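Local coordinates for CooJ (Rhodospirillum rubrum, PDB 6HK5), which probably delivers nickel to carbon monoxide dehydrogenase as a dimeric metallochaperone whose N-terminal helical domain carries a Ni(II)-binding site, at residues K10-G13 with I14-H18. Numbering follows the deposited sequence.
Sequences KRLG and IYLAH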
# COMPACT_ATOMS: atom_id res chain seq x y z
N LYS A 10 16.19 9.27 -0.35
CA LYS A 10 15.47 10.08 0.63
C LYS A 10 13.99 9.72 0.67
O LYS A 10 13.43 9.41 1.74
CB LYS A 10 15.65 11.56 0.27
CG LYS A 10 14.82 12.57 1.06
CD LYS A 10 15.71 13.47 1.92
CE LYS A 10 14.94 14.67 2.44
NZ LYS A 10 13.73 14.26 3.20
N ARG A 11 13.32 9.73 -0.49
CA ARG A 11 11.90 9.42 -0.54
C ARG A 11 11.63 7.96 -0.16
O ARG A 11 10.65 7.66 0.53
CB ARG A 11 11.37 9.76 -1.94
CG ARG A 11 10.10 9.05 -2.37
CD ARG A 11 10.14 8.72 -3.85
NE ARG A 11 11.41 8.08 -4.21
CZ ARG A 11 11.78 6.85 -3.85
NH1 ARG A 11 12.96 6.38 -4.23
NH2 ARG A 11 10.98 6.08 -3.10
N LEU A 12 12.51 7.04 -0.56
CA LEU A 12 12.31 5.65 -0.17
C LEU A 12 12.58 5.47 1.32
O LEU A 12 11.83 4.76 2.01
CB LEU A 12 13.20 4.74 -1.00
CG LEU A 12 13.18 3.28 -0.56
CD1 LEU A 12 11.84 2.64 -0.87
CD2 LEU A 12 14.31 2.53 -1.25
N GLY A 13 13.62 6.11 1.84
CA GLY A 13 13.82 6.11 3.28
C GLY A 13 12.57 6.53 4.03
O GLY A 13 12.26 5.97 5.09
N ILE A 14 11.82 7.49 3.49
CA ILE A 14 10.62 7.95 4.17
C ILE A 14 9.53 6.88 4.12
O ILE A 14 8.93 6.53 5.15
CB ILE A 14 10.13 9.28 3.58
CG1 ILE A 14 11.22 10.35 3.73
CG2 ILE A 14 8.82 9.72 4.26
CD1 ILE A 14 10.81 11.74 3.29
N TYR A 15 9.29 6.33 2.93
CA TYR A 15 8.28 5.29 2.75
C TYR A 15 8.58 4.09 3.63
O TYR A 15 7.66 3.47 4.20
CB TYR A 15 8.20 4.87 1.27
CG TYR A 15 7.67 3.47 1.14
CD1 TYR A 15 6.29 3.22 1.18
CD2 TYR A 15 8.54 2.38 1.06
CE1 TYR A 15 5.80 1.92 1.10
CE2 TYR A 15 8.06 1.08 0.99
CZ TYR A 15 6.69 0.86 1.01
OH TYR A 15 6.21 -0.42 0.95
N LEU A 16 9.85 3.72 3.74
CA LEU A 16 10.23 2.53 4.50
C LEU A 16 9.95 2.70 5.99
O LEU A 16 9.51 1.76 6.65
CB LEU A 16 11.71 2.19 4.27
CG LEU A 16 12.10 1.44 2.99
CD1 LEU A 16 13.59 1.17 2.93
CD2 LEU A 16 11.33 0.14 2.90
N ALA A 17 10.20 3.90 6.54
CA ALA A 17 9.96 4.09 7.97
C ALA A 17 8.47 4.09 8.28
O ALA A 17 8.04 3.45 9.25
CB ALA A 17 10.61 5.39 8.43
N HIS A 18 7.67 4.81 7.49
CA HIS A 18 6.22 4.77 7.64
C HIS A 18 5.70 3.35 7.53
O HIS A 18 4.83 2.94 8.31
CB HIS A 18 5.55 5.65 6.57
CG HIS A 18 5.88 7.11 6.67
ND1 HIS A 18 6.42 7.69 7.80
CD2 HIS A 18 5.71 8.12 5.78
CE1 HIS A 18 6.58 8.98 7.60
NE2 HIS A 18 6.16 9.27 6.38
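Arg11 O accepts two backbone N-H groups, from Tyr15 N at 3.1 Å and, more weakly, from Ile14 N, which also donates to Lys10 O. These bonds belong to helix 5-35, the first arm of the helical hairpin that CooJ's N-terminal domain forms with helix 42-67. A shorter bond of 2.8 Å joins Leu16 N to Leu12 O, while Ala17 N reaches Gly13 O at 3.3 Å. Leu12 holds CG anti to its own N (chi1 174°), beside the carbonyl carbon, and chi2 then turns CD1 to within 3.8 Å of Tyr15 CD2, obliquely to the ring. The same CD1 lies 4.1 Å from Leu16 CG. Leu16 continues onto Leu61, Val64 and Leu65 of helix 42-67, and Leu12 packs on Leu37 of a second subunit. An alanine here removes CD1 from Tyr15 CD2 and Leu16 CG and would probably leave a gap toward Leu37 of that subunit. Tyr15 OH hydrogen-bonds ND1 of His26 in the second subunit, a nickel-ligand residue, and probably helps to position that histidine. On the exposed side, Ile14 CD1 meets Lys10 NZ at 3.9 Å.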